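PDB 3OUT: glutamate racemase from Francisella tularensis subsp. tularensis, which belongs to the Asp/Glu/hydantoin racemase family, an alpha/beta enzyme built on two parallel beta-sheets that carries D-glutamic acid in this model. Local coordinates for residues Lys85-Val88 with Gln89-Lys93; Ser172-Asp176 with Lys177-Ala181; Glu155-Ser159 with Gly160-Glu164. All coordinates share one frame; numbering follows the deposited sequence. Where two conformers were deposited one is given.

Along the chain the order is contact 1, contact 3, contact 2. Contact 1 covers the last turns of helix 78-92, on the part of the fold that holds the six-stranded parallel sheet. Contacts 2 and 3 lie at the two ends of helix 161-171. Contact 3 leads into it, and contact 2 is the loop between it and strand 181-184. Their centres are about 22 Å apart. The centre of contact 1 is about 35 Å from that of contact 2 and about 37 Å from that of contact 3. None of the three touches another. Contact 1 closes one helix; contacts 3 and 2 bracket another, beside the four-stranded sheet.

Contact 1. Residues Lys85-Val88 with Gln89-Lys93; sequences KDIV and QEIAK
Q89 lays its side chain beside that of K85, one helical turn earlier, and both point the same way. The aliphatic part of the lysine meets the amide, with K85 CG 3.5 Å from Q89 NE2. Q89 CG also rests 3.4 Å from K85 O. The glutamine reaches this place because its CG stands beside its own backbone N (chi1 -78°) and the rest of the chain is extended, running back along the helix. The amide oxygen comes near the carboxylate of D86, with Q89 OE1 3.5 Å from D86 OD1. Both atoms are acceptors, so the pair is not a hydrogen bond and is probably mildly unfavourable. The amide of Q89 and the carboxylate of D86 have their planes 31° apart. Q89 was modelled in two conformers, and these side-chain contacts hold for one of them.

A second side-chain pair is apolar. I87 and I91 run side by side, and I87 CG2 lies 4.1 Å from I91 CD1. The same methyl, I91 CD1, sits 3.5 Å from I87 O.

Regular i to i+4 backbone bonds set this spacing. Q89 N bonds to K85 O at 2.9 Å, and the N-H...O angle is 171°. E90, I91 and A92 bond likewise to D86, I87 and V88. K93 then leaves helical angles with positive phi, and its NZ makes a weak bond back to E90 O.

The helix is the crossover of the beta-alpha-beta unit formed by strand 72-75, helix 78-92 and strand 97-99. D86 and I87 meet S267 of the second subunit, so one flank of the helix lies at a subunit interface. I87 and I91 face helix 51-67, touching A59. Q89 and A92 pack on V97 of strand 97-99.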
ATOM      1  N   LYS B  85      -8.460 -17.301   3.144  1.00  9.07           N
ATOM      2  CA  LYS B  85      -7.792 -18.584   3.010  1.00 10.63           C
ATOM      3  C   LYS B  85      -7.735 -19.022   1.565  1.00 10.07           C
ATOM      4  O   LYS B  85      -6.707 -19.504   1.113  1.00 10.44           O
ATOM      5  CB  LYS B  85      -8.496 -19.661   3.849  1.00 10.81           C
ATOM      6  CG  LYS B  85      -7.785 -21.012   3.900  1.00 16.27           C
ATOM      7  CD  LYS B  85      -8.521 -21.979   4.830  1.00 21.10           C
ATOM      8  CE  LYS B  85      -9.903 -22.377   4.347  1.00 22.50           C
ATOM      9  NZ  LYS B  85     -10.404 -23.594   5.099  1.00 23.47           N
ATOM     10  N   ASP B  86      -8.838 -18.894   0.823  1.00 11.67           N
ATOM     11  CA  ASP B  86      -8.853 -19.368  -0.550  1.00 13.31           C
ATOM     12  C   ASP B  86      -7.958 -18.545  -1.474  1.00 12.79           C
ATOM     13  O   ASP B  86      -7.318 -19.113  -2.351  1.00 12.23           O
ATOM     14  CB  ASP B  86     -10.293 -19.408  -1.082  1.00 14.59           C
ATOM     15  CG  ASP B  86     -11.121 -20.546  -0.462  1.00 20.65           C
ATOM     16  OD1 ASP B  86     -10.575 -21.452   0.225  1.00 23.64           O
ATOM     17  OD2 ASP B  86     -12.348 -20.524  -0.668  1.00 27.76           O
ATOM     18  N   ILE B  87      -7.928 -17.226  -1.268  1.00 12.89           N
ATOM     19  CA  ILE B  87      -7.021 -16.316  -1.977  1.00 12.88           C
ATOM     20  C   ILE B  87      -5.587 -16.802  -1.786  1.00 11.44           C
ATOM     21  O   ILE B  87      -4.815 -16.906  -2.742  1.00 11.51           O
ATOM     22  CB  ILE B  87      -7.136 -14.863  -1.392  1.00 12.60           C
ATOM     23  CG1 ILE B  87      -8.510 -14.202  -1.756  1.00 15.67           C
ATOM     24  CG2 ILE B  87      -5.956 -13.979  -1.831  1.00 16.10           C
ATOM     25  CD1 ILE B  87      -8.611 -13.814  -3.180  1.00 18.38           C
ATOM     26  N   VAL B  88      -5.233 -17.130  -0.541  1.00  9.84           N
ATOM     27  CA  VAL B  88      -3.851 -17.573  -0.219  1.00  9.37           C
ATOM     28  C   VAL B  88      -3.534 -18.940  -0.840  1.00 10.32           C
ATOM     29  O   VAL B  88      -2.476 -19.120  -1.434  1.00 10.07           O
ATOM     30  CB  VAL B  88      -3.572 -17.593   1.311  1.00  8.84           C
ATOM     31  CG1 VAL B  88      -2.153 -18.161   1.627  1.00  9.40           C
ATOM     32  CG2 VAL B  88      -3.726 -16.173   1.895  1.00 10.06           C
ATOM     33  N   GLN B  89      -4.455 -19.887  -0.679  0.50 10.86           N
ATOM     34  CA  GLN B  89      -4.336 -21.215  -1.283  0.50 12.20           C
ATOM     35  C   GLN B  89      -4.146 -21.159  -2.809  0.50 12.47           C
ATOM     36  O   GLN B  89      -3.327 -21.908  -3.370  0.50 13.27           O
ATOM     37  CB  GLN B  89      -5.551 -22.075  -0.869  0.50 12.17           C
ATOM     38  CG  GLN B  89      -5.423 -22.621   0.566  0.50 14.21           C
ATOM     39  CD  GLN B  89      -6.659 -23.346   1.114  0.50 15.87           C
ATOM     40  OE1 GLN B  89      -7.724 -23.388   0.488  0.50 18.19           O
ATOM     41  NE2 GLN B  89      -6.527 -23.862   2.328  0.50 18.46           N
ATOM     42  N   GLU B  90      -4.869 -20.260  -3.474  1.00 12.25           N
ATOM     43  CA  GLU B  90      -4.826 -20.133  -4.929  1.00 13.82           C
ATOM     44  C   GLU B  90      -3.457 -19.654  -5.394  1.00 12.77           C
ATOM     45  O   GLU B  90      -2.922 -20.114  -6.402  1.00 13.70           O
ATOM     46  CB  GLU B  90      -5.902 -19.170  -5.424  1.00 15.64           C
ATOM     47  CG  GLU B  90      -6.095 -19.230  -6.912  1.00 22.49           C
ATOM     48  CD  GLU B  90      -6.750 -20.546  -7.354  1.00 29.75           C
ATOM     49  OE1 GLU B  90      -6.362 -21.057  -8.425  1.00 38.96           O
ATOM     50  OE2 GLU B  90      -7.639 -21.073  -6.630  1.00 37.23           O
ATOM     51  N   ILE B  91      -2.904 -18.701  -4.661  1.00 10.42           N
ATOM     52  CA  ILE B  91      -1.541 -18.228  -4.916  1.00 10.45           C
ATOM     53  C   ILE B  91      -0.473 -19.274  -4.578  1.00 10.22           C
ATOM     54  O   ILE B  91       0.506 -19.396  -5.319  1.00 11.39           O
ATOM     55  CB  ILE B  91      -1.288 -16.885  -4.150  1.00 10.60           C
ATOM     56  CG1 ILE B  91      -2.180 -15.814  -4.760  1.00 12.82           C
ATOM     57  CG2 ILE B  91       0.199 -16.437  -4.201  1.00  9.68           C
ATOM     58  CD1 ILE B  91      -2.422 -14.597  -3.863  1.00  9.71           C
ATOM     59  N   ALA B  92      -0.658 -20.007  -3.489  1.00 11.51           N
ATOM     60  CA  ALA B  92       0.337 -20.970  -3.058  1.00 11.32           C
ATOM     61  C   ALA B  92       0.428 -22.168  -4.025  1.00 13.13           C
ATOM     62  O   ALA B  92       1.464 -22.803  -4.096  1.00 13.88           O
ATOM     63  CB  ALA B  92       0.058 -21.439  -1.603  1.00 12.41           C
ATOM     64  N   LYS B  93      -0.651 -22.442  -4.757  1.00 14.23           N
ATOM     65  CA  LYS B  93      -0.731 -23.548  -5.727  1.00 15.39           C
ATOM     66  C   LYS B  93      -0.380 -24.834  -5.008  1.00 14.59           C
ATOM     67  O   LYS B  93      -1.103 -25.212  -4.107  1.00 15.85           O
ATOM     68  CB  LYS B  93       0.129 -23.272  -6.964  1.00 15.77           C
ATOM     69  CG  LYS B  93      -0.453 -22.167  -7.859  1.00 19.54           C
ATOM     70  CD  LYS B  93       0.547 -21.699  -8.888  1.00 24.11           C
ATOM     71  CE  LYS B  93      -0.084 -20.700  -9.851  1.00 27.91           C
ATOM     72  NZ  LYS B  93      -0.784 -19.604  -9.103  1.00 31.70           N
TER

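Contact 2. Residues Ser172-Asp176 with Lys177-Ala181; sequences SYFHD and KNIQA
F174 to K177 form a type I beta turn, closed by K177 N bonding to F174 O at 3.0 Å. F174 O takes a second bond, from a water 2.7 Å away. That water accepts in turn from I179 N at 3.0 Å. It thus ties the turn to the chain that leaves it, past N178 with its positive phi.

The K177 side chain then folds back over the turn. It is bent at chi2 (-55°) and again at chi4, which brings its ammonium group to three partners. K177 NZ bonds to Y173 O at 2.9 Å, nearly along the C=O axis. It forms a salt bridge with D176 OD1, also 2.9 Å from K177 NZ, using the syn lone pair of that oxygen. It also makes a cation-pi contact over one face of the Y173 ring, with K177 NZ 4.0 Å from the ring centroid and 28° off the normal. K177 CE adds a CH-pi contact to the same face. The two side chains cross at about a right angle.

The turn belongs to the connection from helix 161-171 to strand 181-184, an alpha-to-beta link of the four-stranded parallel sheet. Y173 and K177 both touch Y142 of strand 140-145.

On the buried side, F174 and I179 meet at an oblique crossing, with F174 CD1 4.0 Å from I179 CD1. One face of the F174 ring has Y173 CD2 above its centre, 3.8 Å from the plane. F174 also packs on L200 and N144. H175 NE2 is hydrogen-bonded to I199 O.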
ATOM      1  N   SER B 172     -20.635 -11.506  28.680  0.50 18.35           N
ATOM      2  CA  SER B 172     -21.949 -11.643  29.317  0.50 19.33           C
ATOM      3  C   SER B 172     -22.970 -12.267  28.354  0.50 19.66           C
ATOM      4  O   SER B 172     -23.878 -12.984  28.798  0.50 20.37           O
ATOM      5  CB  SER B 172     -22.430 -10.284  29.842  0.50 19.58           C
ATOM      6  OG  SER B 172     -22.541  -9.350  28.790  0.50 20.35           O
ATOM      7  N   TYR B 173     -22.809 -12.017  27.050  1.00 19.34           N
ATOM      8  CA  TYR B 173     -23.624 -12.654  26.014  1.00 19.49           C
ATOM      9  C   TYR B 173     -23.725 -14.179  26.197  1.00 18.60           C
ATOM     10  O   TYR B 173     -24.739 -14.739  25.821  1.00 19.50           O
ATOM     11  CB  TYR B 173     -23.065 -12.328  24.625  1.00 19.73           C
ATOM     12  CG  TYR B 173     -23.648 -13.107  23.469  1.00 19.84           C
ATOM     13  CD1 TYR B 173     -24.911 -12.835  22.994  1.00 23.70           C
ATOM     14  CD2 TYR B 173     -22.915 -14.105  22.829  1.00 17.65           C
ATOM     15  CE1 TYR B 173     -25.436 -13.542  21.909  1.00 25.25           C
ATOM     16  CE2 TYR B 173     -23.434 -14.807  21.762  1.00 20.56           C
ATOM     17  CZ  TYR B 173     -24.682 -14.524  21.306  1.00 22.62           C
ATOM     18  OH  TYR B 173     -25.198 -15.199  20.240  1.00 26.61           O
ATOM     19  N   PHE B 174     -22.686 -14.821  26.745  1.00 19.04           N
ATOM     20  CA  PHE B 174     -22.629 -16.288  26.820  1.00 19.24           C
ATOM     21  C   PHE B 174     -23.242 -16.860  28.087  1.00 20.79           C
ATOM     22  O   PHE B 174     -23.390 -18.063  28.198  1.00 20.17           O
ATOM     23  CB  PHE B 174     -21.189 -16.795  26.709  1.00 18.28           C
ATOM     24  CG  PHE B 174     -20.550 -16.472  25.392  1.00 16.06           C
ATOM     25  CD1 PHE B 174     -20.850 -17.205  24.280  1.00 14.10           C
ATOM     26  CD2 PHE B 174     -19.643 -15.438  25.285  1.00 14.71           C
ATOM     27  CE1 PHE B 174     -20.264 -16.920  23.052  1.00 15.56           C
ATOM     28  CE2 PHE B 174     -19.060 -15.126  24.081  1.00 13.83           C
ATOM     29  CZ  PHE B 174     -19.371 -15.869  22.958  1.00 14.07           C
ATOM     30  N   HIS B 175     -23.566 -16.016  29.058  1.00 23.41           N
ATOM     31  CA  HIS B 175     -23.933 -16.572  30.373  1.00 25.24           C
ATOM     32  C   HIS B 175     -25.161 -17.483  30.331  1.00 26.24           C
ATOM     33  O   HIS B 175     -25.185 -18.496  31.036  1.00 28.04           O
ATOM     34  CB  HIS B 175     -24.093 -15.481  31.424  1.00 25.12           C
ATOM     35  CG  HIS B 175     -22.790 -15.002  31.971  1.00 27.55           C
ATOM     36  ND1 HIS B 175     -22.532 -13.672  32.236  1.00 29.43           N
ATOM     37  CD2 HIS B 175     -21.660 -15.678  32.290  1.00 28.99           C
ATOM     38  CE1 HIS B 175     -21.298 -13.549  32.696  1.00 29.65           C
ATOM     39  NE2 HIS B 175     -20.745 -14.751  32.733  1.00 31.05           N
ATOM     40  N   ASP B 176     -26.144 -17.164  29.504  1.00 26.79           N
ATOM     41  CA  ASP B 176     -27.344 -18.015  29.413  1.00 27.71           C
ATOM     42  C   ASP B 176     -27.279 -19.068  28.288  1.00 26.64           C
ATOM     43  O   ASP B 176     -28.289 -19.721  28.017  1.00 27.35           O
ATOM     44  CB  ASP B 176     -28.609 -17.148  29.236  1.00 28.35           C
ATOM     45  CG  ASP B 176     -28.686 -16.480  27.882  1.00 31.28           C
ATOM     46  OD1 ASP B 176     -27.679 -16.450  27.176  1.00 34.91           O
ATOM     47  OD2 ASP B 176     -29.754 -15.959  27.517  1.00 34.85           O
ATOM     48  N   LYS B 177     -26.123 -19.250  27.637  1.00 24.48           N
ATOM     49  CA  LYS B 177     -26.078 -20.077  26.415  1.00 24.07           C
ATOM     50  C   LYS B 177     -25.644 -21.518  26.657  1.00 22.78           C
ATOM     51  O   LYS B 177     -25.693 -22.327  25.728  1.00 23.22           O
ATOM     52  CB  LYS B 177     -25.124 -19.469  25.355  1.00 23.90           C
ATOM     53  CG  LYS B 177     -25.411 -18.019  24.921  1.00 25.53           C
ATOM     54  CD  LYS B 177     -26.843 -17.837  24.422  1.00 28.15           C
ATOM     55  CE  LYS B 177     -27.037 -16.541  23.638  1.00 29.84           C
ATOM     56  NZ  LYS B 177     -27.210 -15.344  24.508  1.00 29.28           N
ATOM     57  N   ASN B 178     -25.193 -21.837  27.869  1.00 22.07           N
ATOM     58  CA  ASN B 178     -24.761 -23.177  28.215  1.00 22.04           C
ATOM     59  C   ASN B 178     -23.708 -23.727  27.232  1.00 19.96           C
ATOM     60  O   ASN B 178     -23.769 -24.887  26.785  1.00 18.77           O
ATOM     61  CB  ASN B 178     -25.974 -24.126  28.296  1.00 22.88           C
ATOM     62  CG  ASN B 178     -27.046 -23.630  29.244  1.00 27.69           C
ATOM     63  OD1 ASN B 178     -26.772 -23.369  30.421  1.00 34.85           O
ATOM     64  ND2 ASN B 178     -28.282 -23.491  28.739  1.00 32.28           N
ATOM     65  N   ILE B 179     -22.717 -22.903  26.897  1.00 17.40           N
ATOM     66  CA  ILE B 179     -21.634 -23.395  26.036  1.00 15.67           C
ATOM     67  C   ILE B 179     -20.732 -24.407  26.765  1.00 14.72           C
ATOM     68  O   ILE B 179     -20.471 -24.300  27.984  1.00 15.20           O
ATOM     69  CB  ILE B 179     -20.802 -22.221  25.381  1.00 14.72           C
ATOM     70  CG1 ILE B 179     -19.818 -21.596  26.361  1.00 15.39           C
ATOM     71  CG2 ILE B 179     -21.735 -21.177  24.766  1.00 15.37           C
ATOM     72  CD1 ILE B 179     -18.968 -20.391  25.712  1.00 13.96           C
ATOM     73  N   GLN B 180     -20.221 -25.383  26.012  1.00 14.55           N
ATOM     74  CA  GLN B 180     -19.286 -26.386  26.523  1.00 14.37           C
ATOM     75  C   GLN B 180     -17.822 -25.996  26.415  1.00 13.20           C
ATOM     76  O   GLN B 180     -16.960 -26.552  27.100  1.00 13.28           O
ATOM     77  CB  GLN B 180     -19.537 -27.704  25.824  1.00 14.31           C
ATOM     78  CG  GLN B 180     -20.906 -28.307  26.163  1.00 16.18           C
ATOM     79  CD  GLN B 180     -21.253 -29.480  25.289  1.00 21.38           C
ATOM     80  OE1 GLN B 180     -21.345 -29.357  24.064  1.00 17.39           O
ATOM     81  NE2 GLN B 180     -21.449 -30.644  25.916  1.00 22.70           N
ATOM     82  N   ALA B 181     -17.534 -25.059  25.508  1.00 12.37           N
ATOM     83  CA  ALA B 181     -16.176 -24.558  25.327  1.00 11.16           C
ATOM     84  C   ALA B 181     -16.283 -23.214  24.616  1.00 10.27           C
ATOM     85  O   ALA B 181     -17.295 -22.909  23.946  1.00 11.70           O
ATOM     86  CB  ALA B 181     -15.331 -25.502  24.467  1.00 11.42           C
TER
HETATM   87  O   HOH W   1     -22.390 -20.500  28.670  1.00 26.39           O

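Contact 3. Residues Glu155-Ser159 with Gly160-Glu164; sequences EGFVS and GHIVE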
ATOM      1  N   GLU B 155      -1.616  -2.548  23.952  1.00  9.89           N
ATOM      2  CA  GLU B 155      -1.262  -1.419  24.813  1.00 11.26           C
ATOM      3  C   GLU B 155      -0.787  -1.860  26.193  1.00 12.81           C
ATOM      4  O   GLU B 155      -0.489  -1.024  27.040  1.00 15.88           O
ATOM      5  CB  GLU B 155      -2.438  -0.486  24.958  1.00 11.15           C
ATOM      6  CG  GLU B 155      -2.804   0.231  23.687  1.00 11.72           C
ATOM      7  CD  GLU B 155      -1.695   1.119  23.178  1.00 15.82           C
ATOM      8  OE1 GLU B 155      -0.923   1.674  24.007  1.00 14.45           O
ATOM      9  OE2 GLU B 155      -1.545   1.225  21.933  1.00 18.16           O
ATOM     10  N   GLY B 156      -0.773  -3.160  26.429  1.00 13.65           N
ATOM     11  CA  GLY B 156      -0.228  -3.705  27.683  1.00 14.64           C
ATOM     12  C   GLY B 156      -1.233  -3.969  28.770  1.00 15.50           C
ATOM     13  O   GLY B 156      -0.822  -4.294  29.898  1.00 16.94           O
ATOM     14  N   PHE B 157      -2.532  -3.825  28.492  1.00 14.60           N
ATOM     15  CA  PHE B 157      -3.565  -4.111  29.481  1.00 14.12           C
ATOM     16  C   PHE B 157      -3.870  -5.600  29.347  1.00 14.23           C
ATOM     17  O   PHE B 157      -4.641  -5.999  28.479  1.00 12.28           O
ATOM     18  CB  PHE B 157      -4.830  -3.266  29.265  1.00 14.54           C
ATOM     19  CG  PHE B 157      -4.648  -1.789  29.466  1.00 13.49           C
ATOM     20  CD1 PHE B 157      -4.262  -0.984  28.421  1.00 14.22           C
ATOM     21  CD2 PHE B 157      -4.969  -1.182  30.672  1.00 18.32           C
ATOM     22  CE1 PHE B 157      -4.106   0.381  28.576  1.00 16.41           C
ATOM     23  CE2 PHE B 157      -4.844   0.197  30.835  1.00 19.92           C
ATOM     24  CZ  PHE B 157      -4.421   0.985  29.779  1.00 19.17           C
ATOM     25  N   VAL B 158      -3.241  -6.409  30.195  1.00 14.55           N
ATOM     26  CA  VAL B 158      -3.249  -7.893  30.043  1.00 16.07           C
ATOM     27  C   VAL B 158      -3.775  -8.635  31.284  1.00 16.38           C
ATOM     28  O   VAL B 158      -3.916  -9.867  31.278  1.00 16.98           O
ATOM     29  CB  VAL B 158      -1.884  -8.442  29.641  1.00 16.66           C
ATOM     30  CG1 VAL B 158      -1.495  -7.967  28.194  1.00 16.57           C
ATOM     31  CG2 VAL B 158      -0.795  -8.093  30.680  1.00 18.17           C
ATOM     32  N   SER B 159      -4.082  -7.881  32.323  1.00 17.15           N
ATOM     33  CA  SER B 159      -4.746  -8.383  33.514  1.00 17.90           C
ATOM     34  C   SER B 159      -5.246  -7.200  34.311  1.00 18.14           C
ATOM     35  O   SER B 159      -4.931  -6.065  33.994  1.00 18.26           O
ATOM     36  CB  SER B 159      -3.781  -9.222  34.364  1.00 19.15           C
ATOM     37  OG  SER B 159      -2.770  -8.382  34.880  1.00 20.79           O
ATOM     38  N   GLY B 160      -6.039  -7.455  35.336  1.00 17.96           N
ATOM     39  CA  GLY B 160      -6.550  -6.371  36.171  1.00 18.63           C
ATOM     40  C   GLY B 160      -7.966  -5.911  35.867  1.00 19.05           C
ATOM     41  O   GLY B 160      -8.718  -6.516  35.074  1.00 18.07           O
ATOM     42  N   HIS B 161      -8.357  -4.829  36.524  1.00 18.86           N
ATOM     43  CA  HIS B 161      -9.764  -4.476  36.596  1.00 20.24           C
ATOM     44  C   HIS B 161     -10.290  -4.006  35.232  1.00 18.47           C
ATOM     45  O   HIS B 161     -11.404  -4.320  34.868  1.00 18.82           O
ATOM     46  CB  HIS B 161      -9.965  -3.408  37.681  1.00 21.79           C
ATOM     47  CG  HIS B 161     -11.398  -3.174  38.054  1.00 26.15           C
ATOM     48  ND1 HIS B 161     -11.870  -1.926  38.416  1.00 31.85           N
ATOM     49  CD2 HIS B 161     -12.459  -4.014  38.149  1.00 30.39           C
ATOM     50  CE1 HIS B 161     -13.160  -2.002  38.687  1.00 31.04           C
ATOM     51  NE2 HIS B 161     -13.543  -3.258  38.538  1.00 32.23           N
ATOM     52  N   ILE B 162      -9.498  -3.251  34.491  1.00 18.68           N
ATOM     53  CA  ILE B 162      -9.946  -2.828  33.123  1.00 17.85           C
ATOM     54  C   ILE B 162     -10.212  -4.031  32.211  1.00 16.82           C
ATOM     55  O   ILE B 162     -11.266  -4.126  31.540  1.00 16.27           O
ATOM     56  CB  ILE B 162      -8.948  -1.879  32.461  1.00 18.95           C
ATOM     57  CG1 ILE B 162      -8.959  -0.531  33.214  1.00 17.88           C
ATOM     58  CG2 ILE B 162      -9.293  -1.651  30.970  1.00 17.96           C
ATOM     59  CD1 ILE B 162      -7.776   0.390  32.908  1.00 16.89           C
ATOM     60  N   VAL B 163      -9.262  -4.948  32.173  1.00 16.61           N
ATOM     61  CA  VAL B 163      -9.382  -6.148  31.345  1.00 14.08           C
ATOM     62  C   VAL B 163     -10.613  -6.925  31.767  1.00 15.78           C
ATOM     63  O   VAL B 163     -11.429  -7.338  30.940  1.00 13.64           O
ATOM     64  CB  VAL B 163      -8.118  -7.060  31.422  1.00 13.86           C
ATOM     65  CG1 VAL B 163      -8.339  -8.345  30.644  1.00 12.03           C
ATOM     66  CG2 VAL B 163      -6.887  -6.360  30.880  1.00 13.05           C
ATOM     67  N   GLU B 164     -10.789  -7.090  33.074  1.00 16.72           N
ATOM     68  CA  GLU B 164     -11.986  -7.775  33.565  1.00 17.28           C
ATOM     69  C   GLU B 164     -13.306  -7.097  33.186  1.00 16.35           C
ATOM     70  O   GLU B 164     -14.247  -7.754  32.792  1.00 17.24           O
ATOM     71  CB  GLU B 164     -11.833  -8.041  35.065  1.00 18.30           C
ATOM     72  CG  GLU B 164     -10.694  -9.018  35.343  1.00 22.38           C
ATOM     73  CD  GLU B 164     -10.462  -9.265  36.817  1.00 25.97           C
ATOM     74  OE1 GLU B 164     -11.379  -8.985  37.610  1.00 30.97           O
ATOM     75  OE2 GLU B 164      -9.378  -9.774  37.162  1.00 28.77           O
TER
HETATM   76  O   HOH W   2      -6.437  -3.909  33.594  1.00 22.46           O
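F157, just after G156, whose Schellman motif with positive phi closes helix 149-154, turns toward I162 and V163 on the first turn of helix 161-171. I162 CD1 comes within 3.6 Å of F157 CE2. F157 CB is 4.1 Å from V163 CG2. The same methyl, V163 CG2, approaches F157 O at 3.3 Å. V163 CG2 stands beside its own backbone N (chi1 175° for CG1), which points it back at the incoming loop. V158 meets it through the backbone, with V158 N 3.7 Å from V163 CG2. S159 continues this, and S159 N is 3.5 Å from V163 CG2. S159 O takes a bond from a water at 2.7 Å, and that water accepts weakly from V163 N. G160, with positive phi, is the N-cap residue.

V163 and F157 both reach M152 of helix 149-154. F157 touches Y170 of the third subunit, and I162 touches L165 of that same subunit. The contact is therefore held mainly by apolar side chains and a water, which pack the loop after helix 149-154 against the first turn of helix 161-171, and the same apolar side chains, F157 and I162, also touch the third subunit.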